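Local coordinates for protein putative fimbrial subunit (Corynebacterium diphtheriae, PDB 4HSQ) that probably builds the pilus shaft as the major pilin SpaD, here its second and third domains, the latter binding calcium, at residues A[255-258]-A[259-262]; A[64-67]-A[68-72]; A[172-175]-A[176-180]; A[208-212]-A[213-217]. One frame throughout, in Å; residues are numbered along the deposited sequence.

Interaction 1: A[255-258]-A[259-262]. With CA (calcium ion), chain B.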
loop_
_atom_site.group_PDB
_atom_site.type_symbol
_atom_site.label_atom_id
_atom_site.label_comp_id
_atom_site.label_asym_id
_atom_site.label_seq_id
_atom_site.Cartn_x
_atom_site.Cartn_y
_atom_site.Cartn_z
ATOM N N ASP A 255 7.410 -21.274 -8.847
ATOM C CA ASP A 255 7.534 -22.735 -8.941
ATOM C C ASP A 255 8.834 -23.280 -8.343
ATOM O O ASP A 255 9.319 -24.335 -8.771
ATOM C CB ASP A 255 7.352 -23.193 -10.396
ATOM C CG ASP A 255 5.957 -22.923 -10.928
ATOM O OD1 ASP A 255 4.970 -23.235 -10.214
ATOM O OD2 ASP A 255 5.845 -22.460 -12.071
ATOM N N LYS A 256 9.363 -22.600 -7.318
ATOM C CA LYS A 256 10.577 -23.025 -6.604
ATOM C C LYS A 256 10.186 -23.781 -5.328
ATOM O O LYS A 256 11.002 -24.500 -4.778
ATOM C CB LYS A 256 11.502 -21.832 -6.267
ATOM C CG LYS A 256 11.868 -20.944 -7.462
ATOM C CD LYS A 256 12.559 -21.741 -8.586
ATOM C CE LYS A 256 12.931 -20.887 -9.775
ATOM N NZ LYS A 256 13.634 -21.712 -10.796
ATOM N N PHE A 257 8.944 -23.594 -4.867
ATOM C CA PHE A 257 8.333 -24.225 -3.685
ATOM C C PHE A 257 6.853 -24.400 -3.924
ATOM O O PHE A 257 6.296 -23.668 -4.726
ATOM C CB PHE A 257 8.493 -23.328 -2.440
ATOM C CG PHE A 257 9.855 -22.806 -2.119
ATOM C CD1 PHE A 257 10.695 -23.499 -1.262
ATOM C CD2 PHE A 257 10.291 -21.589 -2.635
ATOM C CE1 PHE A 257 11.956 -23.001 -0.950
ATOM C CE2 PHE A 257 11.550 -21.093 -2.309
ATOM C CZ PHE A 257 12.365 -21.796 -1.458
ATOM N N GLU A 258 6.180 -25.292 -3.188
ATOM C CA GLU A 258 4.725 -25.387 -3.327
ATOM C C GLU A 258 4.093 -24.039 -2.918
ATOM O O GLU A 258 4.505 -23.465 -1.925
ATOM C CB GLU A 258 4.208 -26.536 -2.448
ATOM C CG GLU A 258 2.726 -26.800 -2.586
ATOM C CD GLU A 258 2.191 -27.827 -1.612
ATOM O OE1 GLU A 258 2.982 -28.369 -0.804
ATOM O OE2 GLU A 258 0.978 -28.112 -1.682
ATOM N N GLY A 259 3.152 -23.535 -3.708
ATOM C CA GLY A 259 2.492 -22.253 -3.449
ATOM C C GLY A 259 3.303 -21.042 -3.875
ATOM O O GLY A 259 2.903 -19.904 -3.626
ATOM N N ASP A 260 4.423 -21.267 -4.577
ATOM C CA ASP A 260 5.287 -20.193 -5.023
ATOM C C ASP A 260 4.778 -19.582 -6.324
ATOM O O ASP A 260 5.200 -19.986 -7.414
ATOM C CB ASP A 260 6.733 -20.692 -5.195
ATOM C CG ASP A 260 7.721 -19.601 -5.527
ATOM O OD1 ASP A 260 7.388 -18.409 -5.309
ATOM O OD2 ASP A 260 8.841 -19.934 -5.969
ATOM N N ASP A 261 3.875 -18.626 -6.219
ATOM C CA ASP A 261 3.387 -17.970 -7.410
ATOM C C ASP A 261 4.091 -16.615 -7.537
ATOM O O ASP A 261 4.997 -16.307 -6.750
ATOM C CB ASP A 261 1.853 -17.884 -7.417
ATOM C CG ASP A 261 1.252 -17.082 -6.287
ATOM O OD1 ASP A 261 1.930 -16.189 -5.784
ATOM O OD2 ASP A 261 0.059 -17.283 -5.989
ATOM N N GLU A 262 3.714 -15.824 -8.535
ATOM C CA GLU A 262 4.389 -14.566 -8.806
ATOM C C GLU A 262 4.021 -13.426 -7.816
ATOM O O GLU A 262 4.610 -12.360 -7.924
ATOM C CB GLU A 262 4.147 -14.135 -10.279
ATOM C CG GLU A 262 2.717 -13.734 -10.611
ATOM C CD GLU A 262 1.797 -14.848 -11.084
ATOM O OE1 GLU A 262 1.960 -16.013 -10.641
ATOM O OE2 GLU A 262 0.886 -14.543 -11.887
HETATM CA CA CA B . 7.044 -16.124 -5.870
HETATM O O HOH W 1 3.765 -22.379 -7.800
HETATM O O HOH W 2 9.263 -15.897 -4.791
#

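Interaction 2: A[64-67]-A[68-72]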
loop_
_atom_site.group_PDB
_atom_site.type_symbol
_atom_site.label_atom_id
_atom_site.label_comp_id
_atom_site.label_asym_id
_atom_site.label_seq_id
_atom_site.Cartn_x
_atom_site.Cartn_y
_atom_site.Cartn_z
ATOM N N THR A 64 -4.850 28.267 0.570
ATOM C CA THR A 64 -6.113 28.184 1.298
ATOM C C THR A 64 -6.499 26.716 1.538
ATOM O O THR A 64 -6.759 25.992 0.584
ATOM C CB THR A 64 -7.235 28.926 0.540
ATOM O OG1 THR A 64 -6.788 30.230 0.197
ATOM C CG2 THR A 64 -8.544 28.992 1.318
ATOM N N VAL A 65 -6.637 26.324 2.803
ATOM C CA VAL A 65 -7.078 24.980 3.147
ATOM C C VAL A 65 -8.603 25.001 3.140
ATOM O O VAL A 65 -9.205 25.740 3.914
ATOM C CB VAL A 65 -6.483 24.485 4.485
ATOM C CG1 VAL A 65 -7.076 23.137 4.877
ATOM C CG2 VAL A 65 -4.955 24.404 4.399
ATOM N N LEU A 66 -9.230 24.202 2.260
ATOM C CA LEU A 66 -10.694 24.188 2.172
ATOM C C LEU A 66 -11.319 23.400 3.308
ATOM O O LEU A 66 -10.667 22.529 3.885
ATOM C CB LEU A 66 -11.168 23.620 0.811
ATOM C CG LEU A 66 -10.779 24.370 -0.467
ATOM C CD1 LEU A 66 -11.623 23.912 -1.645
ATOM C CD2 LEU A 66 -10.919 25.880 -0.319
ATOM N N GLY A 67 -12.552 23.744 3.654
ATOM C CA GLY A 67 -13.319 23.031 4.665
ATOM C C GLY A 67 -14.286 22.060 4.008
ATOM O O GLY A 67 -14.459 22.089 2.788
ATOM N N THR A 68 -14.961 21.216 4.799
ATOM C CA THR A 68 -15.901 20.233 4.234
ATOM C C THR A 68 -17.141 20.875 3.580
ATOM O O THR A 68 -17.764 20.215 2.774
ATOM C CB THR A 68 -16.303 19.190 5.267
ATOM O OG1 THR A 68 -17.006 19.870 6.309
ATOM C CG2 THR A 68 -15.092 18.402 5.801
ATOM N N SER A 69 -17.441 22.167 3.821
ATOM C CA SER A 69 -18.543 22.822 3.112
ATOM C C SER A 69 -18.102 23.253 1.707
ATOM O O SER A 69 -18.950 23.578 0.873
ATOM C CB SER A 69 -19.048 24.042 3.884
ATOM O OG SER A 69 -19.699 23.601 5.065
ATOM N N ASP A 70 -16.776 23.242 1.453
ATOM C CA ASP A 70 -16.181 23.704 0.198
ATOM C C ASP A 70 -16.122 22.626 -0.878
ATOM O O ASP A 70 -15.810 22.937 -2.034
ATOM C CB ASP A 70 -14.786 24.279 0.450
ATOM C CG ASP A 70 -14.791 25.522 1.325
ATOM O OD1 ASP A 70 -15.735 26.336 1.203
ATOM O OD2 ASP A 70 -13.837 25.700 2.097
ATOM N N TYR A 71 -16.438 21.375 -0.529
ATOM C CA TYR A 71 -16.411 20.295 -1.497
ATOM C C TYR A 71 -17.376 19.176 -1.089
ATOM O O TYR A 71 -17.769 19.085 0.074
ATOM C CB TYR A 71 -14.975 19.732 -1.680
ATOM C CG TYR A 71 -14.361 19.145 -0.416
ATOM C CD1 TYR A 71 -14.556 17.805 -0.075
ATOM C CD2 TYR A 71 -13.565 19.923 0.423
ATOM C CE1 TYR A 71 -14.003 17.264 1.090
ATOM C CE2 TYR A 71 -12.999 19.391 1.588
ATOM C CZ TYR A 71 -13.212 18.057 1.908
ATOM O OH TYR A 71 -12.651 17.506 3.036
ATOM N N THR A 72 -17.752 18.334 -2.041
ATOM C CA THR A 72 -18.546 17.160 -1.675
ATOM C C THR A 72 -17.662 15.973 -1.974
ATOM O O THR A 72 -16.768 16.073 -2.824
ATOM C CB THR A 72 -19.893 17.075 -2.406
ATOM O OG1 THR A 72 -19.646 16.872 -3.791
ATOM C CG2 THR A 72 -20.795 18.282 -2.181
#

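Interaction 3: A[172-175]-A[176-180]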
loop_
_atom_site.group_PDB
_atom_site.type_symbol
_atom_site.label_atom_id
_atom_site.label_comp_id
_atom_site.label_asym_id
_atom_site.label_seq_id
_atom_site.Cartn_x
_atom_site.Cartn_y
_atom_site.Cartn_z
ATOM N N GLN A 172 10.693 -5.242 10.855
ATOM C CA GLN A 172 11.521 -4.559 9.875
ATOM C C GLN A 172 12.937 -4.810 10.381
ATOM O O GLN A 172 13.128 -4.887 11.595
ATOM C CB GLN A 172 11.215 -3.055 9.808
ATOM C CG GLN A 172 9.831 -2.712 9.258
ATOM C CD GLN A 172 9.456 -1.258 9.414
ATOM O OE1 GLN A 172 10.240 -0.397 9.826
ATOM N NE2 GLN A 172 8.230 -0.951 9.084
ATOM N N CYS A 173 13.930 -4.967 9.506
ATOM C CA CYS A 173 15.292 -5.173 10.004
ATOM C C CYS A 173 16.297 -4.701 8.981
ATOM O O CYS A 173 15.972 -4.637 7.802
ATOM C CB CYS A 173 15.531 -6.648 10.358
ATOM S SG CYS A 173 15.404 -7.796 8.952
ATOM N N THR A 174 17.535 -4.441 9.407
ATOM C CA THR A 174 18.572 -4.164 8.401
ATOM C C THR A 174 19.242 -5.502 8.100
ATOM O O THR A 174 19.703 -5.713 6.988
ATOM C CB THR A 174 19.543 -3.042 8.783
ATOM O OG1 THR A 174 19.982 -3.225 10.116
ATOM C CG2 THR A 174 18.924 -1.657 8.616
ATOM N N SER A 175 19.226 -6.441 9.083
ATOM C CA SER A 175 19.761 -7.806 8.951
ATOM C C SER A 175 19.122 -8.697 10.015
ATOM O O SER A 175 18.528 -8.182 10.970
ATOM C CB SER A 175 21.284 -7.819 9.091
ATOM O OG SER A 175 21.704 -7.895 10.446
ATOM N N ALA A 176 19.287 -10.010 9.892
ATOM C CA ALA A 176 18.773 -10.958 10.879
ATOM C C ALA A 176 19.436 -10.759 12.258
ATOM O O ALA A 176 18.887 -11.227 13.249
ATOM C CB ALA A 176 18.997 -12.388 10.398
ATOM N N ALA A 177 20.607 -10.071 12.322
ATOM C CA ALA A 177 21.319 -9.839 13.594
ATOM C C ALA A 177 20.919 -8.514 14.265
ATOM O O ALA A 177 21.329 -8.278 15.404
ATOM C CB ALA A 177 22.825 -9.835 13.345
ATOM N N VAL A 178 20.218 -7.604 13.519
ATOM C CA VAL A 178 19.846 -6.270 14.014
ATOM C C VAL A 178 18.376 -5.988 13.638
ATOM O O VAL A 178 18.070 -5.482 12.551
ATOM C CB VAL A 178 20.800 -5.125 13.547
ATOM C CG1 VAL A 178 20.534 -3.849 14.346
ATOM C CG2 VAL A 178 22.279 -5.521 13.687
ATOM N N LEU A 179 17.480 -6.328 14.551
ATOM C CA LEU A 179 16.046 -6.100 14.365
ATOM C C LEU A 179 15.705 -4.636 14.492
ATOM O O LEU A 179 16.307 -3.918 15.305
ATOM C CB LEU A 179 15.220 -6.909 15.393
ATOM C CG LEU A 179 15.274 -8.429 15.268
ATOM C CD1 LEU A 179 14.388 -9.092 16.320
ATOM C CD2 LEU A 179 14.850 -8.896 13.865
ATOM N N GLY A 180 14.754 -4.214 13.668
ATOM C CA GLY A 180 14.225 -2.859 13.646
ATOM C C GLY A 180 12.848 -2.861 14.260
ATOM O O GLY A 180 12.599 -3.574 15.233
#

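Interaction 4: A[208-212]-A[213-217]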
loop_
_atom_site.group_PDB
_atom_site.type_symbol
_atom_site.label_atom_id
_atom_site.label_comp_id
_atom_site.label_asym_id
_atom_site.label_seq_id
_atom_site.Cartn_x
_atom_site.Cartn_y
_atom_site.Cartn_z
ATOM N N THR A 208 10.224 -3.952 -0.562
ATOM C CA THR A 208 11.300 -3.086 -0.062
ATOM C C THR A 208 12.012 -2.254 -1.133
ATOM O O THR A 208 12.679 -1.288 -0.776
ATOM C CB THR A 208 12.358 -3.950 0.645
ATOM O OG1 THR A 208 12.903 -4.891 -0.301
ATOM C CG2 THR A 208 11.780 -4.706 1.836
ATOM N N ASP A 209 11.905 -2.615 -2.416
ATOM C CA ASP A 209 12.714 -1.976 -3.478
ATOM C C ASP A 209 12.004 -0.862 -4.248
ATOM O O ASP A 209 12.561 -0.300 -5.182
ATOM C CB ASP A 209 13.204 -3.072 -4.467
ATOM C CG ASP A 209 12.078 -3.799 -5.166
ATOM O OD1 ASP A 209 11.131 -4.239 -4.470
ATOM O OD2 ASP A 209 12.106 -3.874 -6.408
ATOM N N PHE A 210 10.753 -0.559 -3.888
ATOM C CA PHE A 210 9.976 0.451 -4.595
ATOM C C PHE A 210 8.994 1.011 -3.612
ATOM O O PHE A 210 8.255 0.245 -2.979
ATOM C CB PHE A 210 9.287 -0.184 -5.786
ATOM C CG PHE A 210 8.754 0.783 -6.802
ATOM C CD1 PHE A 210 7.498 1.358 -6.644
ATOM C CD2 PHE A 210 9.479 1.072 -7.961
ATOM C CE1 PHE A 210 6.990 2.235 -7.599
ATOM C CE2 PHE A 210 8.957 1.931 -8.929
ATOM C CZ PHE A 210 7.711 2.499 -8.743
ATOM N N GLU A 211 9.007 2.329 -3.449
ATOM C CA GLU A 211 8.117 2.970 -2.481
ATOM C C GLU A 211 7.886 4.417 -2.841
ATOM O O GLU A 211 8.727 5.062 -3.500
ATOM C CB GLU A 211 8.643 2.834 -1.036
ATOM C CG GLU A 211 9.836 3.705 -0.705
ATOM C CD GLU A 211 10.666 3.210 0.457
ATOM O OE1 GLU A 211 10.238 2.252 1.147
ATOM O OE2 GLU A 211 11.750 3.792 0.682
ATOM N N ASP A 212 6.701 4.931 -2.433
ATOM C CA ASP A 212 6.311 6.324 -2.724
ATOM C C ASP A 212 6.363 6.634 -4.245
ATOM O O ASP A 212 6.656 7.763 -4.652
ATOM C CB ASP A 212 7.164 7.338 -1.912
ATOM C CG ASP A 212 7.071 7.184 -0.400
ATOM O OD1 ASP A 212 6.074 6.571 0.087
ATOM O OD2 ASP A 212 7.976 7.686 0.301
ATOM N N GLY A 213 6.013 5.641 -5.058
ATOM C CA GLY A 213 5.910 5.788 -6.494
ATOM C C GLY A 213 7.201 5.727 -7.290
ATOM O O GLY A 213 7.171 5.911 -8.505
ATOM N N LYS A 214 8.323 5.395 -6.650
ATOM C CA LYS A 214 9.574 5.314 -7.400
ATOM C C LYS A 214 10.496 4.239 -6.822
ATOM O O LYS A 214 10.291 3.779 -5.692
ATOM C CB LYS A 214 10.264 6.705 -7.444
ATOM C CG LYS A 214 10.798 7.154 -6.089
ATOM C CD LYS A 214 11.145 8.635 -6.011
ATOM C CE LYS A 214 11.767 8.978 -4.671
ATOM N NZ LYS A 214 10.872 8.667 -3.510
ATOM N N GLU A 215 11.535 3.854 -7.588
ATOM C CA GLU A 215 12.543 2.891 -7.106
ATOM C C GLU A 215 13.143 3.393 -5.815
ATOM O O GLU A 215 13.359 4.594 -5.684
ATOM C CB GLU A 215 13.664 2.697 -8.150
ATOM C CG GLU A 215 13.160 2.225 -9.502
ATOM C CD GLU A 215 12.945 0.733 -9.660
ATOM O OE1 GLU A 215 13.492 -0.042 -8.841
ATOM O OE2 GLU A 215 12.246 0.336 -10.623
ATOM N N ALA A 216 13.352 2.513 -4.829
ATOM C CA ALA A 216 13.942 2.980 -3.587
ATOM C C ALA A 216 15.433 3.211 -3.813
ATOM O O ALA A 216 16.042 2.546 -4.656
ATOM C CB ALA A 216 13.715 1.972 -2.473
ATOM N N ALA A 217 16.023 4.167 -3.099
ATOM C CA ALA A 217 17.468 4.375 -3.223
ATOM C C ALA A 217 18.176 3.133 -2.633
ATOM O O ALA A 217 17.588 2.510 -1.726
ATOM C CB ALA A 217 17.873 5.638 -2.478
HETATM O O HOH W 3 11.332 5.917 -3.213
HETATM O O HOH W 4 8.482 9.661 -4.475
#

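Interaction 1: A[255-258]-A[259-262]
A calcium-binding loop turns back here through a type II beta turn from Phe257 to Asp260, and Asp260 is the residue that joins the turn to the metal. Its carboxylate is divided between two tasks. OD1 binds calcium at 2.4 Å, while OD2 accepts Lys256 N at 3.0 Å, meeting that N-H on its anti side and 17° out of the carboxylate plane. With Asp260 CG anti to its own backbone N (chi1 -174°), the group is carried back over the start of the turn, where OD2 also lies 3.3 Å from Lys256 CB and near the plane of the Phe257 ring, at its edge. The backbone of Asp260 is gripped as well: its N donates to Phe257 O at 3.0 Å, and its O receives Asp255 N at 2.9 Å. Water 1 gives one proton to Asp255 OD1 and, more weakly, another to Asp260 O. Gly259 takes the positive phi of the turn's third position. Just beyond, Asp261 O binds calcium at 2.2 Å, and water 2 is a third ligand. Carbonyl oxygens of Ile251, Glu253 and Thr264 complete the site, so calcium ties the end of helix 248-252 to this loop and to the start of strand 264-271, on which Phe257 and Asp260 lean through Val266.

Interaction 2: A[64-67]-A[68-72]
Leu66 lays its side chain against Asp70, four residues on. Leu66 CB is 3.7 Å from Asp70 CB and CD1 is 3.8 Å from the same atom, so the aspartate CB packs across the leucine while its carboxylate reaches past toward the backbone. Leu66 CB also faces the edge of the Tyr71 ring, a light apolar contact at CD2. At Gly67 both backbone polar atoms are used. Gly67 N donates to Asp70 OD2 at 2.8 Å in a nearly straight bond, arriving on the anti side of the oxygen and 30° out of the carboxylate plane. Gly67 O in turn accepts Asp70 N at 2.9 Å. Gly67 O also lies 3.3 Å from Tyr71 CE2, because the tyrosine CG stands between its own backbone N and carbonyl carbon (chi1 61°), which swings the ring back over the turn. Asp70 OD2 has a second partner in Lys94, a salt bridge that would be expected to favour the charged carboxylate in this buried place. The whole is a single i-to-i+3 turn, Asp70 N to Gly67 O, with helical phi/psi at 68-70, closed by the Asp70 side chain on Gly67 N. Within the N-terminal, Sgo0707 N2-like domain it passes the chain from the sheet holding strand 64-65 to the one holding strand 71-73.

Interaction 3: A[172-175]-A[176-180]
The chain folds back on itself through a type I beta turn from Ser175 to Val178, with antiparallel pairs Cys173–Leu179, non-hydrogen-bonded, and Ser175–Val178, hydrogen-bonded, separated by a beta bulge at the corner of Thr174. Gly180 N closes the open end on Gln172 O at 2.7 Å, Val178 N closes the turn on Ser175 O at 3.1 Å, and between them Thr174 N reaches Val178 O in a weak bond. Ser175 adds a side-chain brace inside the turn. Its OG sits between the backbone N and the carbonyl carbon (chi1 86°), and from there it accepts Ala177 N at 3.1 Å, an ST turn laid over the beta turn. The Ala177 methyl lies alongside this hydroxyl oxygen, and Val178 CG2 lies 4.1 Å from Ser175 OG. At the bulge Thr174 OG1 stands 4.0 Å from Val178 CB, the two side chains crossing at an angle. On the face carrying Cys173 and Leu179 there is a light apolar contact, Cys173 CB to Leu179 CD2 at 4.2 Å. Cys173 CB also comes within 3.6 Å of Val178 O. Cys173 SG is joined to Cys224 in a disulfide, which staples this arm covalently to strand 222-229. Past the corner at Thr174 the hairpin leaves the sheet of strand 167-173; Leu179 packs on Cys224 and on Val241 of strand 241-244, Ala176 also touches Val241, and Ala176 N is held by the carboxylate of Glu243.

Interaction 4: A[208-212]-A[213-217]
Phe210 forms the tight side of this two-residue hairpin by lying against the backbone of the opposing arm. Its CG is anti to the backbone N (chi1 -165°), and the ring stretches along the returning strand so that Lys214 C sits 3.4 Å above one face, offset toward the rim. Phe210 CZ comes within 3.5 Å of Gly213 O, while the Glu215 carboxylate carbon lies in the ring plane at the edge, 3.9 Å from CD2. Backbone bonds pin the same region. Ala216 N donates to Asp209 O at 2.9 Å, and Glu211 and Lys214 exchange bonds in both directions round the type I' turn, whose Asp212 and Gly213 both have positive phi. The looser side carries Glu211 and Lys214. Lys214, bent at chi4, makes no salt bridge with Glu211 or Asp212; its NZ sits between two waters. Water 4 lies 2.6 Å from Asp212 O and also bonds Lys214 NZ, and water 3 lies 2.8 Å from both Lys214 NZ and Glu211 O. The acidic ends find their partners beyond the hairpin: Asp209 and Glu215 share Arg248, at the start of helix 248-252, Glu211 pairs with Lys221, and Asp212 takes Ala13 N on one oxygen and Lys11 on the other. With Phe210 also stacked edge-to-face on Tyr145 of strand 142-155, strands 210-211 and 214-215 lie between the two domains.

How the interactions relate
The four contacts are local turns spread along an elongated two-domain rod. Interaction 2 lies in the N-terminal domain, its centre about 49 Å from that of interaction 1 and on the opposite side of the chain's centre. Interactions 1, 3 and 4 belong to the prealbumin-like domain, none touching another. Interactions 3 and 4 come nearest, about 7 Å between closest atoms, whereas 1 and 3 stay about 17 Å apart. Calcium is bound directly within interaction 1 alone. Interaction 4 approaches the site indirectly: the Asp209 side chain is about 13 Å from the ion, and Arg248, its salt-bridge partner, begins the helix whose Ile251 is a calcium ligand.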